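PncC family amidohydrolase (Enterobacter asburiae, PDB 6L19) probably hydrolyses the amide of nicotinamide mononucleotide, as PncC-type amidohydrolases of the competence-damaged (CinA C-terminal) family do. Local coordinates at residues A[15-20]-A[46-51]; A[28-33]-A[102-107]; A[126-131]-A[152-157]. The protein carries 3 engineered substitutions. All blocks are in the same frame, centred on the assembly; numbering follows the deposited sequence.

Contact 1. Residues A[15-20]-A[46-51]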
loop_
_atom_site.group_PDB
_atom_site.type_symbol
_atom_site.label_atom_id
_atom_site.label_comp_id
_atom_site.label_asym_id
_atom_site.label_seq_id
_atom_site.Cartn_x
_atom_site.Cartn_y
_atom_site.Cartn_z
ATOM N N LEU A 15 -4.501 -6.518 -17.481
ATOM C CA LEU A 15 -4.597 -7.613 -16.512
ATOM C C LEU A 15 -5.573 -7.273 -15.389
ATOM O O LEU A 15 -6.404 -8.110 -15.008
ATOM C CB LEU A 15 -3.215 -7.948 -15.930
ATOM C CG LEU A 15 -2.198 -8.548 -16.898
ATOM C CD1 LEU A 15 -0.824 -8.652 -16.259
ATOM C CD2 LEU A 15 -2.650 -9.894 -17.440
ATOM N N THR A 16 -5.500 -6.048 -14.852
ATOM C CA THR A 16 -6.412 -5.676 -13.772
ATOM C C THR A 16 -7.854 -5.603 -14.253
ATOM O O THR A 16 -8.775 -5.899 -13.488
ATOM C CB THR A 16 -6.014 -4.342 -13.126
ATOM O OG1 THR A 16 -6.118 -3.279 -14.078
ATOM C CG2 THR A 16 -4.573 -4.398 -12.583
ATOM N N LYS A 17 -8.081 -5.213 -15.505
ATOM C CA LYS A 17 -9.457 -5.184 -15.981
ATOM C C LYS A 17 -10.008 -6.597 -16.117
ATOM O O LYS A 17 -11.161 -6.860 -15.755
ATOM C CB LYS A 17 -9.551 -4.418 -17.305
ATOM C CG LYS A 17 -10.997 -4.192 -17.748
ATOM C CD LYS A 17 -11.194 -4.368 -19.246
ATOM C CE LYS A 17 -12.010 -3.227 -19.873
ATOM N NZ LYS A 17 -13.268 -2.896 -19.130
ATOM N N LYS A 18 -9.194 -7.530 -16.619
ATOM C CA LYS A 18 -9.646 -8.914 -16.690
ATOM C C LYS A 18 -9.824 -9.502 -15.295
ATOM O O LYS A 18 -10.791 -10.234 -15.033
ATOM C CB LYS A 18 -8.658 -9.739 -17.507
ATOM C CG LYS A 18 -8.668 -9.392 -18.997
ATOM C CD LYS A 18 -7.581 -10.147 -19.760
ATOM C CE LYS A 18 -7.550 -9.712 -21.231
ATOM N NZ LYS A 18 -6.513 -10.448 -22.014
ATOM N N LEU A 19 -8.893 -9.205 -14.389
ATOM C CA LEU A 19 -9.002 -9.712 -13.026
ATOM C C LEU A 19 -10.236 -9.148 -12.330
ATOM O O LEU A 19 -10.949 -9.882 -11.639
ATOM C CB LEU A 19 -7.724 -9.377 -12.260
ATOM C CG LEU A 19 -7.459 -10.060 -10.938
ATOM C CD1 LEU A 19 -7.440 -11.569 -11.136
ATOM C CD2 LEU A 19 -6.122 -9.537 -10.384
ATOM N N ALA A 20 -10.527 -7.856 -12.535
ATOM C CA ALA A 20 -11.728 -7.245 -11.964
ATOM C C ALA A 20 -12.985 -8.031 -12.337
ATOM O O ALA A 20 -13.856 -8.301 -11.497
ATOM C CB ALA A 20 -11.845 -5.792 -12.441
ATOM N N CYS A 46 -5.895 -0.228 -7.596
ATOM C CA CYS A 46 -6.756 0.912 -7.323
ATOM C C CYS A 46 -7.051 1.724 -8.583
ATOM O O CYS A 46 -8.009 2.501 -8.600
ATOM C CB CYS A 46 -6.097 1.791 -6.261
ATOM S SG CYS A 46 -6.193 1.089 -4.594
ATOM N N ALA A 47 -6.263 1.553 -9.646
ATOM C CA ALA A 47 -6.531 2.271 -10.884
ATOM C C ALA A 47 -7.701 1.687 -11.670
ATOM O O ALA A 47 -8.210 2.359 -12.572
ATOM C CB ALA A 47 -5.274 2.298 -11.760
ATOM N N GLU A 48 -8.148 0.470 -11.358
ATOM C CA GLU A 48 -9.258 -0.111 -12.107
ATOM C C GLU A 48 -10.547 0.628 -11.762
ATOM O O GLU A 48 -10.746 1.069 -10.626
ATOM C CB GLU A 48 -9.374 -1.619 -11.825
ATOM C CG GLU A 48 -10.745 -2.264 -12.160
ATOM C CD GLU A 48 -10.964 -2.452 -13.654
ATOM O OE1 GLU A 48 -9.966 -2.305 -14.405
ATOM O OE2 GLU A 48 -12.123 -2.742 -14.074
ATOM N N GLU A 49 -11.399 0.819 -12.776
ATOM C CA GLU A 49 -12.611 1.623 -12.606
ATOM C C GLU A 49 -13.499 1.073 -11.491
ATOM O O GLU A 49 -14.085 1.838 -10.715
ATOM C CB GLU A 49 -13.385 1.677 -13.926
ATOM C CG GLU A 49 -13.617 0.292 -14.542
ATOM C CD GLU A 49 -14.672 0.273 -15.643
ATOM O OE1 GLU A 49 -15.597 1.114 -15.600
ATOM O OE2 GLU A 49 -14.584 -0.604 -16.536
ATOM N N ASN A 50 -13.597 -0.252 -11.381
ATOM C CA ASN A 50 -14.476 -0.892 -10.412
ATOM C C ASN A 50 -13.722 -1.400 -9.185
ATOM O O ASN A 50 -14.198 -2.315 -8.506
ATOM C CB ASN A 50 -15.241 -2.026 -11.089
ATOM C CG ASN A 50 -16.033 -1.542 -12.290
ATOM O OD1 ASN A 50 -15.715 -1.877 -13.435
ATOM N ND2 ASN A 50 -17.057 -0.725 -12.037
ATOM N N THR A 51 -12.573 -0.782 -8.866
ATOM C CA THR A 51 -11.693 -1.301 -7.820
ATOM C C THR A 51 -12.433 -1.498 -6.497
ATOM O O THR A 51 -12.218 -2.501 -5.802
ATOM C CB THR A 51 -10.470 -0.378 -7.653
ATOM O OG1 THR A 51 -9.604 -0.889 -6.621
ATOM C CG2 THR A 51 -10.885 1.066 -7.312
HETATM O O HOH W 1 -13.427 -5.181 -15.502
#

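Contact 2. Residues A[28-33]-A[102-107]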
loop_
_atom_site.group_PDB
_atom_site.type_symbol
_atom_site.label_atom_id
_atom_site.label_comp_id
_atom_site.label_asym_id
_atom_site.label_seq_id
_atom_site.Cartn_x
_atom_site.Cartn_y
_atom_site.Cartn_z
ATOM N N LEU A 28 -15.553 -12.202 -5.306
ATOM C CA LEU A 28 -14.271 -12.425 -4.650
ATOM C C LEU A 28 -13.655 -11.111 -4.193
ATOM O O LEU A 28 -13.697 -10.105 -4.906
ATOM C CB LEU A 28 -13.317 -13.137 -5.597
ATOM C CG LEU A 28 -13.672 -14.607 -5.758
ATOM C CD1 LEU A 28 -12.954 -15.212 -6.950
ATOM C CD2 LEU A 28 -13.392 -15.384 -4.461
ATOM N N ARG A 29 -13.082 -11.118 -2.995
ATOM C CA ARG A 29 -12.387 -9.959 -2.462
ATOM C C ARG A 29 -10.884 -10.240 -2.372
ATOM O O ARG A 29 -10.466 -11.308 -1.913
ATOM C CB ARG A 29 -12.967 -9.577 -1.094
ATOM C CG ARG A 29 -14.502 -9.379 -1.119
ATOM C CD ARG A 29 -15.054 -9.108 0.287
ATOM N NE ARG A 29 -14.662 -10.169 1.213
ATOM C CZ ARG A 29 -15.397 -11.246 1.496
ATOM N NH1 ARG A 29 -16.605 -11.400 0.952
ATOM N NH2 ARG A 29 -14.928 -12.167 2.341
ATOM N N LEU A 30 -10.080 -9.262 -2.807
ATOM C CA LEU A 30 -8.637 -9.391 -2.982
ATOM C C LEU A 30 -7.929 -8.423 -2.046
ATOM O O LEU A 30 -8.408 -7.306 -1.811
ATOM C CB LEU A 30 -8.225 -9.090 -4.445
ATOM C CG LEU A 30 -6.736 -8.985 -4.814
ATOM C CD1 LEU A 30 -6.084 -10.363 -4.719
ATOM C CD2 LEU A 30 -6.571 -8.396 -6.225
ATOM N N THR A 31 -6.787 -8.855 -1.518
ATOM C CA THR A 31 -5.938 -8.024 -0.681
ATOM C C THR A 31 -4.494 -8.348 -1.032
ATOM O O THR A 31 -4.204 -9.419 -1.574
ATOM C CB THR A 31 -6.202 -8.272 0.816
ATOM O OG1 THR A 31 -5.418 -7.358 1.595
ATOM C CG2 THR A 31 -5.814 -9.710 1.190
ATOM N N THR A 32 -3.583 -7.417 -0.723
ATOM C CA THR A 32 -2.184 -7.559 -1.106
ATOM C C THR A 32 -1.247 -7.125 0.015
ATOM O O THR A 32 -1.533 -6.193 0.773
ATOM C CB THR A 32 -1.829 -6.711 -2.351
ATOM O OG1 THR A 32 -2.115 -5.331 -2.078
ATOM C CG2 THR A 32 -2.611 -7.164 -3.550
ATOM N N ALA A 33 -0.081 -7.765 0.057
ATOM C CA ALA A 33 1.013 -7.350 0.929
ATOM C C ALA A 33 2.305 -7.340 0.120
ATOM O O ALA A 33 2.706 -8.372 -0.432
ATOM C CB ALA A 33 1.134 -8.275 2.143
ATOM N N ALA A 102 -10.361 -11.124 3.410
ATOM C CA ALA A 102 -10.462 -11.251 1.966
ATOM C C ALA A 102 -10.558 -12.718 1.559
ATOM O O ALA A 102 -10.267 -13.629 2.337
ATOM C CB ALA A 102 -9.258 -10.581 1.290
ATOM N N ASP A 103 -10.976 -12.938 0.310
ATOM C CA ASP A 103 -10.994 -14.296 -0.227
ATOM C C ASP A 103 -9.643 -14.701 -0.786
ATOM O O ASP A 103 -9.286 -15.885 -0.758
ATOM C CB ASP A 103 -12.041 -14.412 -1.330
ATOM C CG ASP A 103 -13.448 -14.109 -0.830
ATOM O OD1 ASP A 103 -13.919 -14.850 0.056
ATOM O OD2 ASP A 103 -14.068 -13.124 -1.300
ATOM N N ILE A 104 -8.903 -13.737 -1.321
ATOM C CA ILE A 104 -7.676 -13.982 -2.073
ATOM C C ILE A 104 -6.639 -12.963 -1.635
ATOM O O ILE A 104 -6.958 -11.784 -1.452
ATOM C CB ILE A 104 -7.930 -13.884 -3.591
ATOM C CG1 ILE A 104 -8.917 -14.962 -4.031
ATOM C CG2 ILE A 104 -6.628 -14.003 -4.386
ATOM C CD1 ILE A 104 -9.263 -14.881 -5.518
ATOM N N SER A 105 -5.403 -13.418 -1.446
ATOM C CA SER A 105 -4.302 -12.524 -1.134
ATOM C C SER A 105 -3.110 -12.823 -2.030
ATOM O O SER A 105 -2.908 -13.957 -2.467
ATOM C CB SER A 105 -3.883 -12.628 0.341
ATOM O OG SER A 105 -3.399 -13.925 0.617
ATOM N N ILE A 106 -2.334 -11.776 -2.309
ATOM C CA ILE A 106 -1.047 -11.864 -2.984
ATOM C C ILE A 106 -0.016 -11.291 -2.033
ATOM O O ILE A 106 -0.224 -10.212 -1.472
ATOM C CB ILE A 106 -1.028 -11.074 -4.312
ATOM C CG1 ILE A 106 -2.177 -11.487 -5.233
ATOM C CG2 ILE A 106 0.320 -11.239 -5.022
ATOM C CD1 ILE A 106 -2.346 -10.526 -6.448
ATOM N N ALA A 107 1.084 -12.003 -1.846
ATOM C CA ALA A 107 2.221 -11.485 -1.105
ATOM C C ALA A 107 3.439 -11.515 -2.013
ATOM O O ALA A 107 3.650 -12.485 -2.751
ATOM C CB ALA A 107 2.515 -12.303 0.168
#

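Contact 3. Residues A[126-131]-A[152-157]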
loop_
_atom_site.group_PDB
_atom_site.type_symbol
_atom_site.label_atom_id
_atom_site.label_comp_id
_atom_site.label_asym_id
_atom_site.label_seq_id
_atom_site.Cartn_x
_atom_site.Cartn_y
_atom_site.Cartn_z
ATOM N N VAL A 126 12.717 -12.518 -6.630
ATOM C CA VAL A 126 11.444 -12.147 -6.013
ATOM C C VAL A 126 10.615 -13.405 -5.776
ATOM O O VAL A 126 10.499 -14.254 -6.667
ATOM C CB VAL A 126 10.663 -11.129 -6.872
ATOM C CG1 VAL A 126 9.482 -10.569 -6.086
ATOM C CG2 VAL A 126 11.597 -9.976 -7.350
ATOM N N CYS A 127 10.046 -13.522 -4.572
ATOM C CA CYS A 127 9.147 -14.608 -4.204
ATOM C C CYS A 127 7.710 -14.108 -4.128
ATOM O O CYS A 127 7.441 -12.970 -3.717
ATOM C CB CYS A 127 9.531 -15.233 -2.855
ATOM S SG CYS A 127 11.169 -16.022 -2.865
ATOM N N PHE A 128 6.797 -14.986 -4.501
ATOM C CA PHE A 128 5.381 -14.688 -4.627
ATOM C C PHE A 128 4.574 -15.763 -3.927
ATOM O O PHE A 128 4.916 -16.944 -4.012
ATOM C CB PHE A 128 4.953 -14.660 -6.103
ATOM C CG PHE A 128 5.681 -13.636 -6.943
ATOM C CD1 PHE A 128 6.930 -13.918 -7.490
ATOM C CD2 PHE A 128 5.099 -12.398 -7.205
ATOM C CE1 PHE A 128 7.600 -12.969 -8.276
ATOM C CE2 PHE A 128 5.749 -11.443 -7.980
ATOM C CZ PHE A 128 7.007 -11.728 -8.523
ATOM N N ALA A 129 3.479 -15.361 -3.274
ATOM C CA ALA A 129 2.465 -16.300 -2.821
ATOM C C ALA A 129 1.100 -15.797 -3.256
ATOM O O ALA A 129 0.823 -14.597 -3.193
ATOM C CB ALA A 129 2.480 -16.495 -1.276
ATOM N N TRP A 130 0.255 -16.718 -3.703
ATOM C CA TRP A 130 -1.150 -16.449 -3.975
ATOM C C TRP A 130 -1.966 -17.393 -3.106
ATOM O O TRP A 130 -1.861 -18.613 -3.254
ATOM C CB TRP A 130 -1.494 -16.663 -5.452
ATOM C CG TRP A 130 -0.662 -15.859 -6.436
ATOM C CD1 TRP A 130 -1.019 -14.688 -7.051
ATOM C CD2 TRP A 130 0.636 -16.203 -6.953
ATOM N NE1 TRP A 130 -0.004 -14.267 -7.896
ATOM C CE2 TRP A 130 1.014 -15.186 -7.856
ATOM C CE3 TRP A 130 1.519 -17.269 -6.728
ATOM C CZ2 TRP A 130 2.239 -15.200 -8.532
ATOM C CZ3 TRP A 130 2.724 -17.289 -7.405
ATOM C CH2 TRP A 130 3.074 -16.260 -8.302
ATOM N N ASN A 131 -2.748 -16.839 -2.190
ATOM C CA ASN A 131 -3.619 -17.617 -1.319
ATOM C C ASN A 131 -5.035 -17.390 -1.837
ATOM O O ASN A 131 -5.561 -16.279 -1.737
ATOM C CB ASN A 131 -3.461 -17.183 0.139
ATOM C CG ASN A 131 -4.337 -17.991 1.105
ATOM O OD1 ASN A 131 -5.429 -18.414 0.759
ATOM N ND2 ASN A 131 -3.848 -18.195 2.327
ATOM N N GLU A 152 8.434 -3.499 -11.931
ATOM C CA GLU A 152 7.411 -3.542 -12.975
ATOM C C GLU A 152 7.080 -4.983 -13.356
ATOM O O GLU A 152 5.904 -5.348 -13.501
ATOM C CB GLU A 152 7.868 -2.743 -14.209
ATOM C CG GLU A 152 6.840 -2.750 -15.350
ATOM C CD GLU A 152 7.315 -2.045 -16.633
ATOM O OE1 GLU A 152 8.204 -1.157 -16.565
ATOM O OE2 GLU A 152 6.786 -2.390 -17.719
ATOM N N LYS A 153 8.108 -5.820 -13.510
ATOM C CA LYS A 153 7.889 -7.212 -13.895
ATOM C C LYS A 153 7.225 -8.012 -12.780
ATOM O O LYS A 153 6.388 -8.891 -13.048
ATOM C CB LYS A 153 9.219 -7.870 -14.269
ATOM C CG LYS A 153 9.859 -7.345 -15.563
ATOM C CD LYS A 153 11.388 -7.533 -15.473
ATOM C CE LYS A 153 12.039 -7.513 -16.837
ATOM N NZ LYS A 153 13.487 -7.882 -16.781
ATOM N N ALA A 154 7.622 -7.748 -11.529
ATOM C CA ALA A 154 7.012 -8.422 -10.383
ATOM C C ALA A 154 5.524 -8.108 -10.292
ATOM O O ALA A 154 4.706 -9.011 -10.079
ATOM C CB ALA A 154 7.728 -8.014 -9.089
ATOM N N VAL A 155 5.150 -6.835 -10.470
ATOM C CA VAL A 155 3.734 -6.471 -10.463
ATOM C C VAL A 155 2.991 -7.211 -11.573
ATOM O O VAL A 155 1.916 -7.783 -11.361
ATOM C CB VAL A 155 3.561 -4.945 -10.604
ATOM C CG1 VAL A 155 2.100 -4.598 -10.893
ATOM C CG2 VAL A 155 4.069 -4.198 -9.378
ATOM N N HIS A 156 3.546 -7.190 -12.783
ATOM C CA HIS A 156 2.885 -7.839 -13.913
ATOM C C HIS A 156 2.744 -9.340 -13.673
ATOM O O HIS A 156 1.689 -9.930 -13.941
ATOM C CB HIS A 156 3.695 -7.561 -15.190
ATOM C CG HIS A 156 3.006 -7.955 -16.455
ATOM N ND1 HIS A 156 3.026 -9.245 -16.947
ATOM C CD2 HIS A 156 2.295 -7.223 -17.347
ATOM C CE1 HIS A 156 2.341 -9.294 -18.077
ATOM N NE2 HIS A 156 1.879 -8.082 -18.337
ATOM N N PHE A 157 3.796 -9.969 -13.150
ATOM C CA PHE A 157 3.764 -11.414 -12.944
ATOM C C PHE A 157 2.755 -11.795 -11.863
ATOM O O PHE A 157 2.000 -12.764 -12.020
ATOM C CB PHE A 157 5.170 -11.893 -12.587
ATOM C CG PHE A 157 5.284 -13.378 -12.353
ATOM C CD1 PHE A 157 5.327 -14.266 -13.419
ATOM C CD2 PHE A 157 5.403 -13.880 -11.070
ATOM C CE1 PHE A 157 5.463 -15.647 -13.206
ATOM C CE2 PHE A 157 5.553 -15.249 -10.848
ATOM C CZ PHE A 157 5.574 -16.133 -11.920
#

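Contact 1. Residues A[15-20]-A[46-51]
The carboxylate of E48 lies against the helix backbone at K17, with OE1 3.3 Å from K17 CA and its other oxygen, OE2, 3.5 Å from the methyl CB of A20. CG and CD of E48 rest on the same methyl, an apolar contact for the stem of the acid. Its polar link to the helix runs through a water, which donates to E48 OE2 at 3.1 Å and to K17 O at 2.8 Å. A chain bent at CB-CG (chi2 75°) turns the carboxylate along the helix surface. Farther out, K17 bends repeatedly and brings NZ to 3.7 Å from E49 OE2, a long salt bridge between two exposed side chains; K17 NZ stays 5.2 Å from E48 OE2, where its charge could still favour the ionised acid. The contact packs one face of helix 12-25 on the loop between helix 40-46 and strand 55-61. That loop contains a type I beta turn from E48 to T51, closed by T51 N bonding to E48 O at 3.1 Å. Behind the first shell, F54 touches both A20 and E48, T16 OG1 bonds back to G13 O, and T51 OG1 is held by L45 O.

Contact 2. Residues A[28-33]-A[102-107]
The guanidinium of R29 carries D103 OD2 over one face, 3.6 Å above the plane and near its centre; A102 CA approaches obliquely. The carboxylate plane is turned 48° from the guanidinium, and the long salt bridge, R29 NH2 to D103 OD1 at 3.7 Å, is one of charge alone, the oxygen lying well out of plane; NH2 hydrogen-bonds instead to Q101 O. OD2 spends its anti lone pair on the backbone R29 N at 2.8 Å, and OD1 also pairs with R133. R29 O is gripped twice, by I104 N almost in line with the carbonyl and by D103 N, tilted 29° from its plane. From here strands 30-35 and 104-110 run parallel as neighbours in the mixed sheet, their short axes 4.7 Å apart. The ladder continues through T31 N to I104 O, I106 N to T31 O and A33 N to I106 O. L30 CD1 reaches I104 CG2 at 3.7 Å on the face also bearing I106, where L23 and L162 pack. On the opposite face T31 CG2 lies 3.6 Å from S105 CB and as near A102 CB of the preceding loop; I96 touches both T31 and S105.

Contact 3. Residues A[126-131]-A[152-157]
F128 presents one face to F157, whose CD2 stands over the centre of the F128 ring, 3.6 Å above its plane. With centroids 5.0 Å apart and planes at 65°, this is an edge-to-face pair in which F157 supplies the edge. It belongs to an aromatic cluster of F128, W130 and F157 that packs helix 147-165 on strand 125-132 in this alpha/beta fold. The two short segments run nearly parallel, at 20°, and their axes pass 10.2 Å apart, a separation bridged by side chains. F128 and W130 alternate with C127 and A129 along the strand, so both rings project to the helix side, while C127 and A129 meet V89 of helix 86-100.

A trans first torsion (chi1 -180°) swings the F157 ring out from the helix to both strand aromatics. W130 meets it differently: F157 CE2 lies near the indole plane at its edge, 3.7 Å from W130 CH2, and the two rings are inclined obliquely. The indole's polar corner is satisfied by the same helix, NE1 bonding to S158 O, which restrains the turn of the indole. The far part of F128 takes the remaining contact with the helix. Its CZ lies 3.8 Å from A154 CB, and V126 CG1 adds a looser touch on the same methyl. I108 of strand 104-110 flanks both V126 and F128, and M141 of strand 135-142 touches F157. At the edge of the ring, F128 CE2 comes within 3.4 Å of A154 O, a backbone oxygen lying near the ring plane.

Overall arrangement
The contacts lie within one alpha/beta domain around a mixed sheet. Contacts 1 and 2 interleave along the chain: 15-20, 28-33, 46-51, then 102-107; contact 3 follows both. Contact 1 is peripheral, its centre 14 Å from that of contact 2 and 17 Å from that of contact 3, yet L15 CD1 packs against H156 NE2 at 3.5 Å, joining helices 12-25 and 147-165. Contacts 2 and 3, centred 13 Å apart, share the sheet: strands 104-110 and 125-132 are antiparallel neighbours, and probable hydrogen bonds link S105 N to N131 O and A107 O to A129 N. The sheet is thus continuous from strand 30-35 through 104-110 to 125-132, with helix 147-165 packing on all three.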